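Local coordinates for protein 4-diphosphocytidyl-2C-methyl-D-erythritol synthase (Neisseria gonorrhoeae, PDB 1VGW) that probably catalyses the transfer of a cytidylyl group from CTP to 2-C-methyl-D-erythritol 4-phosphate, releasing diphosphate in the non-mevalonate route to isoprenoids, at residues L122-L125 against I126-G130; E38-L41 against G42-R46; R84-T87 against V88-G91. All blocks are in the same frame, centred on the assembly; numbering follows the deposited sequence.

Contact 1: L122-L125 against I126-G130; sequences LARL and IEQAG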
# COMPACT_ATOMS: atom_id res chain seq x y z
N LEU B 122 -13.87 -4.22 10.99
CA LEU B 122 -14.81 -3.30 11.63
C LEU B 122 -15.03 -3.73 13.09
O LEU B 122 -14.96 -2.87 13.98
CB LEU B 122 -16.10 -3.23 10.87
CG LEU B 122 -17.21 -2.31 11.30
CD1 LEU B 122 -16.79 -0.86 11.41
CD2 LEU B 122 -18.43 -2.40 10.38
N ALA B 123 -15.23 -5.03 13.31
CA ALA B 123 -15.42 -5.60 14.61
C ALA B 123 -14.24 -5.30 15.54
O ALA B 123 -14.46 -4.81 16.67
CB ALA B 123 -15.65 -7.11 14.54
N ARG B 124 -13.01 -5.54 15.10
CA ARG B 124 -11.82 -5.20 15.89
C ARG B 124 -11.78 -3.72 16.27
O ARG B 124 -11.50 -3.37 17.43
CB ARG B 124 -10.57 -5.50 15.05
CG ARG B 124 -9.85 -6.78 15.40
CD ARG B 124 -8.38 -6.70 15.02
NE ARG B 124 -8.18 -6.35 13.64
CZ ARG B 124 -8.36 -7.09 12.56
NH1 ARG B 124 -8.10 -6.57 11.37
NH2 ARG B 124 -8.81 -8.33 12.65
N LEU B 125 -12.06 -2.81 15.34
CA LEU B 125 -12.04 -1.39 15.70
C LEU B 125 -13.05 -1.06 16.78
O LEU B 125 -12.82 -0.23 17.66
CB LEU B 125 -12.30 -0.54 14.46
CG LEU B 125 -12.42 0.97 14.58
CD1 LEU B 125 -11.06 1.59 14.97
CD2 LEU B 125 -12.93 1.61 13.28
N ILE B 126 -14.28 -1.59 16.64
CA ILE B 126 -15.34 -1.30 17.59
C ILE B 126 -14.96 -1.86 18.97
O ILE B 126 -15.11 -1.13 19.94
CB ILE B 126 -16.70 -1.83 17.16
CG1 ILE B 126 -17.30 -0.90 16.08
CG2 ILE B 126 -17.70 -1.95 18.31
CD1 ILE B 126 -18.23 -1.69 15.13
N GLU B 127 -14.45 -3.08 18.98
CA GLU B 127 -14.06 -3.77 20.20
C GLU B 127 -12.92 -3.11 20.95
O GLU B 127 -13.01 -2.86 22.15
CB GLU B 127 -13.69 -5.22 19.84
CG GLU B 127 -13.45 -6.11 21.05
CD GLU B 127 -14.69 -6.21 21.93
OE1 GLU B 127 -15.79 -6.40 21.38
OE2 GLU B 127 -14.55 -6.06 23.15
N GLN B 128 -11.88 -2.70 20.21
CA GLN B 128 -10.72 -2.06 20.85
C GLN B 128 -10.82 -0.58 21.03
O GLN B 128 -10.67 -0.06 22.15
CB GLN B 128 -9.47 -2.45 20.04
CG GLN B 128 -9.29 -3.97 20.04
CD GLN B 128 -8.27 -4.45 19.05
OE1 GLN B 128 -8.25 -5.64 18.70
NE2 GLN B 128 -7.41 -3.57 18.55
N ALA B 129 -11.17 0.19 20.01
CA ALA B 129 -11.24 1.64 20.21
C ALA B 129 -12.59 2.05 20.75
O ALA B 129 -12.77 3.15 21.29
CB ALA B 129 -10.93 2.35 18.89
N GLY B 130 -13.61 1.21 20.55
CA GLY B 130 -14.95 1.52 20.97
C GLY B 130 -15.11 1.70 22.49
O GLY B 130 -16.07 2.37 22.90
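Leu125 O accepts two backbone N-H groups on helix 119-129: Ala129 N at 2.9 Å and, weakly, Gly130 N at 3.3 Å. The Ala129 N-H stands 36° out of the carbonyl plane, whereas a turn earlier Ile126 N lies in the plane of the Leu122 carbonyl. Glu127 N to Ala123 O and Gln128 N to Arg124 O complete the ladder.

Among the side chains, the inner side is hydrocarbon. Leu122 CG meets Ile126 CD1 at 4.0 Å, the two chains passing at a slant, and Leu125 CD1 lies 4.0 Å from Ala129 CB; Leu122 and Leu125 both rest on Leu108 of strand 106-109. On the outer side Arg124 and Gln128 run alongside, pointing the same way, with guanidinium and amide planes 45° apart. Gln128 OE1 touches the aliphatic part of Arg124, 3.8 Å from both CG and CD. Beyond these carbons a bend at chi3 (-55°) redirects the guanidinium. The helix is therefore amphipathic: hydrocarbon faces the sheet, while on the polar side the glutamine amide oxygen meets the arginine's methylenes and Arg124 NH1 hydrogen-bonds to the backbone carbonyl of Gln207 on strand 204-207.

Contact 2: E38-L41 against G42-R46; sequences EHVL and GIFER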
# COMPACT_ATOMS: atom_id res chain seq x y z
N GLU B 38 -23.34 2.49 -2.36
CA GLU B 38 -24.28 1.46 -1.91
C GLU B 38 -23.55 0.25 -1.37
O GLU B 38 -24.06 -0.45 -0.51
CB GLU B 38 -25.22 1.05 -3.03
CG GLU B 38 -26.36 2.01 -3.30
CD GLU B 38 -27.17 1.53 -4.51
OE1 GLU B 38 -28.04 0.66 -4.35
OE2 GLU B 38 -26.89 2.04 -5.62
N HIS B 39 -22.37 -0.03 -1.93
CA HIS B 39 -21.55 -1.12 -1.43
C HIS B 39 -21.06 -0.79 -0.00
O HIS B 39 -20.98 -1.69 0.82
CB HIS B 39 -20.33 -1.36 -2.29
CG HIS B 39 -20.58 -2.23 -3.47
ND1 HIS B 39 -20.81 -3.59 -3.35
CD2 HIS B 39 -20.62 -1.94 -4.80
CE1 HIS B 39 -20.99 -4.09 -4.56
NE2 HIS B 39 -20.88 -3.12 -5.45
N VAL B 40 -20.66 0.47 0.20
CA VAL B 40 -20.17 0.89 1.51
C VAL B 40 -21.29 0.88 2.58
O VAL B 40 -21.06 0.44 3.70
CB VAL B 40 -19.46 2.24 1.52
CG1 VAL B 40 -19.31 2.74 2.98
CG2 VAL B 40 -18.04 2.11 0.98
N LEU B 41 -22.49 1.31 2.22
CA LEU B 41 -23.59 1.34 3.17
C LEU B 41 -23.96 -0.06 3.63
O LEU B 41 -24.28 -0.27 4.81
CB LEU B 41 -24.81 2.04 2.57
CG LEU B 41 -24.63 3.53 2.31
CD1 LEU B 41 -25.88 4.09 1.65
CD2 LEU B 41 -24.33 4.29 3.61
N GLY B 42 -23.80 -1.00 2.70
CA GLY B 42 -24.06 -2.39 2.89
C GLY B 42 -23.23 -3.00 3.99
O GLY B 42 -23.70 -3.88 4.73
N ILE B 43 -21.98 -2.57 4.12
CA ILE B 43 -21.11 -3.12 5.17
C ILE B 43 -21.55 -2.71 6.56
O ILE B 43 -21.48 -3.50 7.49
CB ILE B 43 -19.66 -2.67 4.90
CG1 ILE B 43 -19.20 -3.28 3.54
CG2 ILE B 43 -18.72 -3.09 6.00
CD1 ILE B 43 -17.92 -2.54 3.04
N PHE B 44 -22.01 -1.48 6.77
CA PHE B 44 -22.43 -1.01 8.07
C PHE B 44 -23.84 -1.44 8.45
O PHE B 44 -24.09 -1.91 9.58
CB PHE B 44 -22.33 0.54 8.14
CG PHE B 44 -20.90 1.02 8.04
CD1 PHE B 44 -20.07 1.08 9.13
CD2 PHE B 44 -20.39 1.40 6.79
CE1 PHE B 44 -18.75 1.48 9.00
CE2 PHE B 44 -19.09 1.81 6.67
CZ PHE B 44 -18.26 1.88 7.76
N GLU B 45 -24.80 -1.33 7.51
CA GLU B 45 -26.16 -1.74 7.74
C GLU B 45 -26.29 -3.20 8.11
O GLU B 45 -27.18 -3.52 8.92
CB GLU B 45 -27.09 -1.36 6.60
CG GLU B 45 -27.23 0.18 6.51
CD GLU B 45 -28.38 0.64 7.40
OE1 GLU B 45 -28.19 1.54 8.24
OE2 GLU B 45 -29.49 0.09 7.23
N ARG B 46 -25.37 -4.06 7.70
CA ARG B 46 -25.43 -5.46 8.10
C ARG B 46 -24.62 -5.79 9.33
O ARG B 46 -24.53 -6.97 9.73
CB ARG B 46 -25.01 -6.36 6.92
CG ARG B 46 -23.56 -6.78 6.91
CD ARG B 46 -23.32 -7.92 5.90
NE ARG B 46 -22.91 -7.37 4.61
CZ ARG B 46 -23.66 -6.65 3.79
NH1 ARG B 46 -24.93 -6.37 4.08
NH2 ARG B 46 -23.14 -6.16 2.67
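Val40 and Phe44, one turn apart on helix 36-45, lie side by side and point the same way. The valine presents its CG1 branch to the edge of the phenyl ring, in the ring plane, with CG1 3.8 Å from Phe44 CE2. That branch is placed by chi1 of 166°, which sets CG1 anti to the backbone N. Val40 O also sits at the ring edge, 3.3 Å from Phe44 CD2, so one edge of the ring is bordered by both methyl and carbonyl of the same residue.

Ile43 turns another way: its CG1 comes 3.6 Å from His39 O, packing its hydrocarbon against the preceding turn. Glu45 approaches that turn as well, with CG 3.4 Å from Leu41 O. The same carbonyl takes the nearly straight bond from Glu45 N (2.9 Å, 173° at the hydrogen) and a weak one from Phe44 N. By contrast Ile43 N bonds to Val40 O, an i to i+3 link with the donor 65° above the carbonyl plane, consistent with a local 3-10-like turn.

Val40, Leu41 and Phe44 face the sheet, touching Ile11 and Ala9 of strand 7-12 and Thr53 of strand 52-56, and Phe44 also meets the His110 ring edge-to-face. Leu41 reaches Val67 of helix 63-70, while His39 NE2 bonds to Ile31 O in the loop preceding the helix.

Contact 3: R84-T87 against V88-G91; sequences RAET and VRNG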
# COMPACT_ATOMS: atom_id res chain seq x y z
N ARG B 84 -13.98 18.18 2.44
CA ARG B 84 -14.23 17.03 3.31
C ARG B 84 -14.21 17.47 4.79
O ARG B 84 -15.14 17.15 5.55
CB ARG B 84 -13.22 15.93 3.08
CG ARG B 84 -13.66 14.51 3.44
CD ARG B 84 -12.51 13.54 3.45
NE ARG B 84 -12.78 12.21 4.00
CZ ARG B 84 -12.73 11.82 5.27
NH1 ARG B 84 -12.98 10.56 5.63
NH2 ARG B 84 -12.48 12.68 6.23
N ALA B 85 -13.25 18.32 5.15
CA ALA B 85 -13.13 18.77 6.53
C ALA B 85 -14.39 19.49 6.99
O ALA B 85 -14.95 19.22 8.07
CB ALA B 85 -11.89 19.58 6.74
N GLU B 86 -14.92 20.36 6.14
CA GLU B 86 -16.14 21.07 6.45
C GLU B 86 -17.37 20.20 6.52
O GLU B 86 -18.28 20.45 7.32
CB GLU B 86 -16.35 22.25 5.49
CG GLU B 86 -17.17 23.35 6.19
CD GLU B 86 -17.74 24.40 5.26
OE1 GLU B 86 -17.14 24.69 4.20
OE2 GLU B 86 -18.81 24.96 5.63
N THR B 87 -17.46 19.15 5.67
CA THR B 87 -18.64 18.27 5.72
C THR B 87 -18.59 17.38 6.93
O THR B 87 -19.60 17.19 7.63
CB THR B 87 -18.99 17.57 4.43
OG1 THR B 87 -19.06 16.14 4.50
CG2 THR B 87 -18.16 17.98 3.23
N VAL B 88 -17.42 16.87 7.33
CA VAL B 88 -17.34 16.08 8.55
C VAL B 88 -17.77 16.94 9.76
O VAL B 88 -18.58 16.55 10.58
CB VAL B 88 -15.95 15.50 8.82
CG1 VAL B 88 -15.87 15.00 10.26
CG2 VAL B 88 -15.67 14.30 7.90
N ARG B 89 -17.31 18.17 9.79
CA ARG B 89 -17.63 19.10 10.88
C ARG B 89 -19.13 19.31 10.99
O ARG B 89 -19.72 19.23 12.08
CB ARG B 89 -16.93 20.43 10.59
CG ARG B 89 -16.28 21.08 11.76
CD ARG B 89 -15.03 21.88 11.45
NE ARG B 89 -15.27 22.82 10.35
CZ ARG B 89 -14.36 23.02 9.39
NH1 ARG B 89 -13.19 22.39 9.43
NH2 ARG B 89 -14.65 23.82 8.38
N ASN B 90 -19.81 19.53 9.84
CA ASN B 90 -21.25 19.74 9.88
C ASN B 90 -22.01 18.48 10.30
O ASN B 90 -23.06 18.51 10.94
CB ASN B 90 -21.76 20.17 8.51
CG ASN B 90 -21.23 21.44 7.92
OD1 ASN B 90 -20.71 22.36 8.54
ND2 ASN B 90 -21.36 21.52 6.56
N GLY B 91 -21.56 17.31 9.85
CA GLY B 91 -22.29 16.09 10.21
C GLY B 91 -22.21 15.88 11.73
O GLY B 91 -23.22 15.62 12.37
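Val88 N gives Arg84 O the straightest of the four backbone bonds in this first part of helix 84-98, 2.9 Å long with 171° at the hydrogen. Arg89 N to Ala85 O, Asn90 N to Glu86 O and Gly91 N to Thr87 O repeat the i to i+4 spacing at 3.0 to 3.1 Å, evidence of a regular helix.

Among the side chains, Arg84 and Val88 run alongside each other, Arg84 NH2 lying 3.9 Å from Val88 CG2; the arginine is extended from CG to NE, which carries its guanidinium to salt bridges with Asp111 and Glu192.

Glu86 and Arg89 approach without a salt bridge between them. The Arg89 chain, bent at chi2 and chi3, lays one guanidinium face over Glu86 CA and Ala85 O, and its NH2 approaches Glu86 CG at 3.4 Å. Although carboxylate and guanidinium planes are only 9° apart, Glu86 OE1 and Arg89 NH2 stay 4.9 Å apart, so any attraction is probably long-range. Glu86 OE1 instead bonds weakly to Gln82 N. Asn90 ND2 hydrogen-bonds to Asn79 O.

Arg84, Thr87 and Val88 rest on Pro12 at the end of strand 7-12, Thr87 also touching Ala14, while Val88 meets Leu181 beyond helix 174-180.

Overall arrangement
All three contacts join successive turns of single helices. Contact 2 is the most enclosed, with no exposed residue among those touching; contacts 1 and 3 have two each. Contacts 2 and 3 both rest on strand 7-12, at Ala9 and Ile11 and at Pro12, whereas contact 1 leans on strands 106-109 and 204-207. Contacts 1 and 2 touch, Leu122 CD1 lying 3.9 Å from Phe44 CE1; contact 3 stands apart, its nearest atoms about 10 Å from contact 2. Apolar packing marks 38-46, 122-130 adds a polar outer side, and 84-91 carries more charge: the side chain of Arg84 is about 6 Å from that of Lys214, predicted to position 2-C-methyl-D-erythritol 4-phosphate for attack.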